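Local coordinates for protein putative neuraminyllactose-binding hemagglutinin homolog (Helicobacter pylori, PDB 3BGH) that probably serves as an outer-membrane lipoprotein adhesin of the neuraminyllactose-binding hemagglutinin family, although its function has not been firmly established, at residues V19-H24 / Q57-K62; K62-Q67 / H199-H204. One frame throughout, in Å; residues are numbered along the deposited sequence.

Both contacts are built on helix 54-73, which meets the N-terminal loop in contact 1 and helix 186-208 in contact 2; their centres lie about 9 Å apart. Contact 1 is partly buried: an aromatic pair forms its inner part, while a leucine and a glutamate meet nearer the surface. Contact 2 is buried, close to the centre of the chain, and joins two helices through leucine, valine, methionine and the aliphatic base of a glutamine. Lys-62 belongs to both ranges, and the contacts touch where the backbone oxygen of Phe-23 packs on Ser-63. Tyr-198 of helix 186-208 connects them further, meeting the rings of contact 1 and hydrogen-bonding Gln-67 of contact 2.

Contact 1. Residues V19-H24 / Q57-K62; sequences VELHFH and QKEFEK
Phe-23 presents a ring face to the edge of Phe-60 in a T-shaped stack, with centroids 5.2 Å apart and ring planes at 76°. Within this pair Phe-60 CD1 lies above the rim of the Phe-23 ring rather than over its middle. The Phe-23 ring also reaches the helix backbone and the root of the Phe-60 side chain: its CD2 atom comes within 3.3 Å of Phe-60 N, and its CE2 atom within 3.5 Å of Phe-60 CB. Phe-60 CG is anti to the backbone N (chi1 -165°), which swings the ring across Phe-23 so that its edge, at CD1, meets the face.

Glu-59 approaches the same aromatic group obliquely, its CG 3.3 Å from Phe-23 CD2. A bend at chi2 (106°) then turns its carboxylate away from the ring, and OE2 passes Leu-21 CD1 at 4.0 Å. The other oxygen, OE1, forms a salt bridge with Lys-62 NZ one helical turn on, at 3.2 Å, so the acidic end has a charged partner on its own helix.

An inverse gamma turn is centred on Phe-23, closed by a weak bond from His-24 N to His-22 O. On helix 186-208, Tyr-198 meets Phe-23 with nearly parallel planes and Phe-60 edge-to-face, while Asn-195 hydrogen-bonds the loop backbone at Glu-20 and His-22. The N-terminal loop is thus packed against both helix 54-73 and helix 186-208.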
loop_
_atom_site.group_PDB
_atom_site.type_symbol
_atom_site.label_atom_id
_atom_site.label_comp_id
_atom_site.label_asym_id
_atom_site.label_seq_id
_atom_site.Cartn_x
_atom_site.Cartn_y
_atom_site.Cartn_z
ATOM N N VAL A 19 7.562 11.793 -20.664
ATOM C CA VAL A 19 7.830 12.124 -19.243
ATOM C C VAL A 19 9.083 11.383 -18.808
ATOM O O VAL A 19 9.210 10.207 -19.069
ATOM C CB VAL A 19 6.599 11.771 -18.328
ATOM C CG1 VAL A 19 6.988 11.712 -16.849
ATOM C CG2 VAL A 19 5.458 12.778 -18.539
ATOM N N GLU A 20 10.027 12.070 -18.179
ATOM C CA GLU A 20 11.218 11.395 -17.661
ATOM C C GLU A 20 11.161 11.362 -16.139
ATOM O O GLU A 20 10.420 12.142 -15.526
ATOM C CB GLU A 20 12.508 12.049 -18.171
ATOM C CG GLU A 20 13.270 11.214 -19.262
ATOM C CD GLU A 20 12.619 11.278 -20.655
ATOM O OE1 GLU A 20 12.663 10.253 -21.396
ATOM O OE2 GLU A 20 12.065 12.356 -21.004
ATOM N N LEU A 21 11.899 10.440 -15.527
ATOM C CA LEU A 21 11.886 10.346 -14.082
ATOM C C LEU A 21 12.287 11.702 -13.527
ATOM O O LEU A 21 13.101 12.394 -14.121
ATOM C CB LEU A 21 12.849 9.283 -13.602
ATOM C CG LEU A 21 12.397 7.831 -13.641
ATOM C CD1 LEU A 21 13.527 6.945 -13.091
ATOM C CD2 LEU A 21 11.131 7.649 -12.842
ATOM N N HIS A 22 11.706 12.112 -12.408
ATOM C CA HIS A 22 12.123 13.368 -11.819
ATOM C C HIS A 22 12.126 13.354 -10.310
ATOM O O HIS A 22 11.314 14.022 -9.673
ATOM C CB HIS A 22 11.319 14.546 -12.357
ATOM C CG HIS A 22 11.992 15.863 -12.141
ATOM N ND1 HIS A 22 11.428 16.874 -11.389
ATOM C CD2 HIS A 22 13.207 16.318 -12.539
ATOM C CE1 HIS A 22 12.256 17.907 -11.358
ATOM N NE2 HIS A 22 13.340 17.596 -12.050
ATOM N N PHE A 23 13.074 12.604 -9.742
ATOM C CA PHE A 23 13.179 12.488 -8.300
ATOM C C PHE A 23 14.033 13.647 -7.743
ATOM O O PHE A 23 15.123 13.449 -7.235
ATOM C CB PHE A 23 13.643 11.066 -7.914
ATOM C CG PHE A 23 12.731 9.947 -8.459
ATOM C CD1 PHE A 23 11.468 10.231 -9.004
ATOM C CD2 PHE A 23 13.132 8.611 -8.412
ATOM C CE1 PHE A 23 10.639 9.210 -9.494
ATOM C CE2 PHE A 23 12.293 7.575 -8.887
ATOM C CZ PHE A 23 11.057 7.878 -9.419
ATOM N N HIS A 24 13.505 14.870 -7.861
ATOM C CA HIS A 24 14.172 16.101 -7.358
ATOM C C HIS A 24 13.121 17.154 -6.964
ATOM O O HIS A 24 12.213 17.479 -7.735
ATOM C CB HIS A 24 15.201 16.659 -8.388
ATOM C CG HIS A 24 15.973 17.874 -7.926
ATOM N ND1 HIS A 24 15.670 19.160 -8.344
ATOM C CD2 HIS A 24 17.048 17.994 -7.108
ATOM C CE1 HIS A 24 16.515 20.016 -7.793
ATOM N NE2 HIS A 24 17.362 19.334 -7.037
ATOM N N GLN A 57 13.146 2.118 -7.983
ATOM C CA GLN A 57 13.197 1.987 -6.553
ATOM C C GLN A 57 14.522 2.583 -6.056
ATOM O O GLN A 57 14.500 3.502 -5.222
ATOM C CB GLN A 57 13.073 0.531 -6.170
ATOM C CG GLN A 57 13.366 0.232 -4.760
ATOM C CD GLN A 57 13.533 -1.244 -4.516
ATOM O OE1 GLN A 57 13.932 -1.972 -5.412
ATOM N NE2 GLN A 57 13.278 -1.696 -3.287
ATOM N N LYS A 58 15.654 2.080 -6.580
ATOM C CA LYS A 58 16.994 2.541 -6.203
ATOM C C LYS A 58 17.148 4.065 -6.334
ATOM O O LYS A 58 17.643 4.730 -5.437
ATOM C CB LYS A 58 18.069 1.818 -7.026
ATOM C CG LYS A 58 18.461 0.459 -6.453
ATOM C CD LYS A 58 18.718 -0.611 -7.567
ATOM C CE LYS A 58 19.131 -1.966 -6.961
ATOM N NZ LYS A 58 19.124 -3.144 -7.944
ATOM N N GLU A 59 16.691 4.611 -7.448
ATOM C CA GLU A 59 16.861 6.009 -7.727
ATOM C C GLU A 59 15.913 6.873 -6.860
ATOM O O GLU A 59 16.279 7.967 -6.411
ATOM C CB GLU A 59 16.703 6.195 -9.227
ATOM C CG GLU A 59 15.981 7.400 -9.692
ATOM C CD GLU A 59 16.888 8.427 -10.275
ATOM O OE1 GLU A 59 17.984 8.649 -9.690
ATOM O OE2 GLU A 59 16.488 9.034 -11.305
ATOM N N PHE A 60 14.707 6.360 -6.620
ATOM C CA PHE A 60 13.786 6.901 -5.621
ATOM C C PHE A 60 14.395 6.872 -4.198
ATOM O O PHE A 60 14.307 7.860 -3.474
ATOM C CB PHE A 60 12.455 6.120 -5.680
ATOM C CG PHE A 60 11.313 6.770 -4.967
ATOM C CD1 PHE A 60 10.274 7.376 -5.685
ATOM C CD2 PHE A 60 11.219 6.728 -3.586
ATOM C CE1 PHE A 60 9.180 7.955 -5.020
ATOM C CE2 PHE A 60 10.134 7.311 -2.934
ATOM C CZ PHE A 60 9.112 7.916 -3.639
ATOM N N GLU A 61 14.994 5.763 -3.788
ATOM C CA GLU A 61 15.661 5.709 -2.468
ATOM C C GLU A 61 16.918 6.584 -2.380
ATOM O O GLU A 61 17.205 7.129 -1.314
ATOM C CB GLU A 61 16.082 4.296 -2.092
ATOM C CG GLU A 61 14.971 3.407 -1.654
ATOM C CD GLU A 61 15.369 1.925 -1.658
ATOM O OE1 GLU A 61 16.457 1.565 -2.153
ATOM O OE2 GLU A 61 14.588 1.115 -1.156
ATOM N N LYS A 62 17.673 6.688 -3.477
ATOM C CA LYS A 62 18.927 7.444 -3.495
ATOM C C LYS A 62 18.623 8.923 -3.466
ATOM O O LYS A 62 19.250 9.661 -2.727
ATOM C CB LYS A 62 19.820 7.077 -4.712
ATOM C CG LYS A 62 20.707 8.256 -5.303
ATOM C CD LYS A 62 21.731 7.806 -6.400
ATOM C CE LYS A 62 22.029 8.908 -7.460
ATOM N NZ LYS A 62 20.859 9.111 -8.421
#

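Contact 2. Residues K62-Q67 / H199-H204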
loop_
_atom_site.group_PDB
_atom_site.type_symbol
_atom_site.label_atom_id
_atom_site.label_comp_id
_atom_site.label_asym_id
_atom_site.label_seq_id
_atom_site.Cartn_x
_atom_site.Cartn_y
_atom_site.Cartn_z
ATOM N N LYS A 62 17.673 6.688 -3.477
ATOM C CA LYS A 62 18.927 7.444 -3.495
ATOM C C LYS A 62 18.623 8.923 -3.466
ATOM O O LYS A 62 19.250 9.661 -2.727
ATOM C CB LYS A 62 19.820 7.077 -4.712
ATOM C CG LYS A 62 20.707 8.256 -5.303
ATOM C CD LYS A 62 21.731 7.806 -6.400
ATOM C CE LYS A 62 22.029 8.908 -7.460
ATOM N NZ LYS A 62 20.859 9.111 -8.421
ATOM N N SER A 63 17.654 9.368 -4.254
ATOM C CA SER A 63 17.329 10.780 -4.275
ATOM C C SER A 63 16.844 11.331 -2.933
ATOM O O SER A 63 17.219 12.437 -2.564
ATOM C CB SER A 63 16.349 11.085 -5.384
ATOM O OG SER A 63 16.903 10.625 -6.596
ATOM N N LEU A 64 16.035 10.560 -2.207
ATOM C CA LEU A 64 15.436 10.996 -0.936
ATOM C C LEU A 64 16.539 11.172 0.083
ATOM O O LEU A 64 16.544 12.090 0.896
ATOM C CB LEU A 64 14.410 9.965 -0.408
ATOM C CG LEU A 64 12.973 9.882 -0.938
ATOM C CD1 LEU A 64 12.172 8.854 -0.128
ATOM C CD2 LEU A 64 12.240 11.237 -0.865
ATOM N N PHE A 65 17.487 10.256 0.006
ATOM C CA PHE A 65 18.600 10.179 0.920
ATOM C C PHE A 65 19.502 11.415 0.756
ATOM O O PHE A 65 19.871 12.065 1.737
ATOM C CB PHE A 65 19.323 8.884 0.601
ATOM C CG PHE A 65 20.326 8.472 1.612
ATOM C CD1 PHE A 65 20.083 8.635 2.965
ATOM C CD2 PHE A 65 21.519 7.896 1.201
ATOM C CE1 PHE A 65 21.025 8.236 3.913
ATOM C CE2 PHE A 65 22.471 7.499 2.127
ATOM C CZ PHE A 65 22.230 7.665 3.491
ATOM N N LEU A 66 19.820 11.780 -0.478
ATOM C CA LEU A 66 20.784 12.851 -0.695
ATOM C C LEU A 66 20.102 14.166 -0.424
ATOM O O LEU A 66 20.635 15.015 0.294
ATOM C CB LEU A 66 21.375 12.825 -2.109
ATOM C CG LEU A 66 22.145 11.571 -2.573
ATOM C CD1 LEU A 66 22.453 11.707 -4.041
ATOM C CD2 LEU A 66 23.429 11.321 -1.775
ATOM N N GLN A 67 18.900 14.311 -0.960
ATOM C CA GLN A 67 18.100 15.483 -0.737
ATOM C C GLN A 67 17.784 15.776 0.725
ATOM O O GLN A 67 17.780 16.924 1.139
ATOM C CB GLN A 67 16.833 15.378 -1.527
ATOM C CG GLN A 67 17.068 15.431 -3.024
ATOM C CD GLN A 67 16.107 16.381 -3.662
ATOM O OE1 GLN A 67 15.017 15.981 -4.096
ATOM N NE2 GLN A 67 16.464 17.670 -3.663
ATOM N N HIS A 199 7.547 13.836 -5.158
ATOM C CA HIS A 199 7.210 15.213 -4.814
ATOM C C HIS A 199 6.440 15.254 -3.473
ATOM O O HIS A 199 6.909 15.902 -2.546
ATOM C CB HIS A 199 6.430 15.887 -5.970
ATOM C CG HIS A 199 5.999 17.304 -5.692
ATOM N ND1 HIS A 199 6.830 18.395 -5.874
ATOM C CD2 HIS A 199 4.800 17.810 -5.300
ATOM C CE1 HIS A 199 6.175 19.506 -5.583
ATOM N NE2 HIS A 199 4.938 19.181 -5.237
ATOM N N LYS A 200 5.310 14.528 -3.358
ATOM C CA LYS A 200 4.566 14.454 -2.100
ATOM C C LYS A 200 5.397 14.032 -0.874
ATOM O O LYS A 200 5.212 14.624 0.199
ATOM C CB LYS A 200 3.320 13.554 -2.206
ATOM C CG LYS A 200 2.424 13.630 -0.955
ATOM C CD LYS A 200 1.275 12.594 -0.924
ATOM C CE LYS A 200 0.271 12.873 0.213
ATOM N NZ LYS A 200 -0.972 12.029 0.191
ATOM N N VAL A 201 6.279 13.031 -1.006
ATOM C CA VAL A 201 7.104 12.628 0.160
ATOM C C VAL A 201 8.027 13.790 0.628
ATOM O O VAL A 201 8.074 14.139 1.810
ATOM C CB VAL A 201 7.954 11.296 -0.060
ATOM C CG1 VAL A 201 8.853 11.046 1.096
ATOM C CG2 VAL A 201 7.040 10.096 -0.221
ATOM N N MET A 202 8.761 14.361 -0.303
ATOM C CA MET A 202 9.691 15.418 0.042
ATOM C C MET A 202 8.985 16.623 0.669
ATOM O O MET A 202 9.495 17.180 1.627
ATOM C CB MET A 202 10.505 15.831 -1.180
ATOM C CG MET A 202 11.682 14.894 -1.507
ATOM S SD MET A 202 12.858 14.719 -0.188
ATOM C CE MET A 202 13.338 16.419 0.043
ATOM N N VAL A 203 7.824 17.020 0.142
ATOM C CA VAL A 203 7.062 18.149 0.678
ATOM C C VAL A 203 6.581 17.879 2.100
ATOM O O VAL A 203 6.638 18.748 2.969
ATOM C CB VAL A 203 5.806 18.443 -0.169
ATOM C CG1 VAL A 203 4.878 19.409 0.558
ATOM C CG2 VAL A 203 6.168 19.035 -1.529
ATOM N N HIS A 204 6.064 16.686 2.346
ATOM C CA HIS A 204 5.524 16.395 3.652
ATOM C C HIS A 204 6.649 16.260 4.659
ATOM O O HIS A 204 6.533 16.771 5.737
ATOM C CB HIS A 204 4.626 15.150 3.622
ATOM C CG HIS A 204 3.272 15.398 3.028
ATOM N ND1 HIS A 204 2.113 14.883 3.569
ATOM C CD2 HIS A 204 2.893 16.105 1.936
ATOM C CE1 HIS A 204 1.082 15.269 2.840
ATOM N NE2 HIS A 204 1.527 16.009 1.839
#
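Leu-64 overlaps Met-202 through one methyl branch: its CD2 atom lies 3.6 Å from Met-202 SD and 3.8 Å from Met-202 CG. The two side chains run antiparallel past one another, so the leucine methyl lies against the middle of the methionine chain. Leu-64 CG is anti to the carbonyl carbon (chi1 -80°), and of the two methyls it is CD2, the one turned off the extended line taken by CD1, that meets Met-202. The same CD2 also meets Val-201 CG1 at 3.9 Å, here with the side chains roughly perpendicular. One leucine methyl is therefore shared between two successive residues of helix 186-208.

Met-202 bends at both chi2 and chi3, each -58°, and this fold carries its terminal methyl along helix 54-73 to Gln-67, where Met-202 CE lies 4.0 Å from Gln-67 CB. The touching part of Gln-67 is thus the base of its side chain, while the amide is engaged elsewhere: OE1 accepts hydrogen bonds from the hydroxyl of Tyr-198 and the backbone N of Tyr-25.

The two helices run in roughly the same direction, with a signed crossing angle of -23° and segment axes 11.3 Å apart at closest approach. The gap is bridged by side chains: the branched ends of Leu-64 and Val-201, the length of Met-202 and the base of Gln-67. Val-201 also touches Val-152 of strand 144-161, and Phe-65, on another side of helix 54-73, packs on Leu-41 and Pro-44 of strand 38-48, so both helices lie against the sheet.

No hydrogen bond or salt bridge crosses between the two segments. Their association rests on shape and the burial of apolar surface, whereas the bonds of the side-chain amide oxygen OE1 of Gln-67 tie this buried layer to Tyr-198 and to the N-terminal loop.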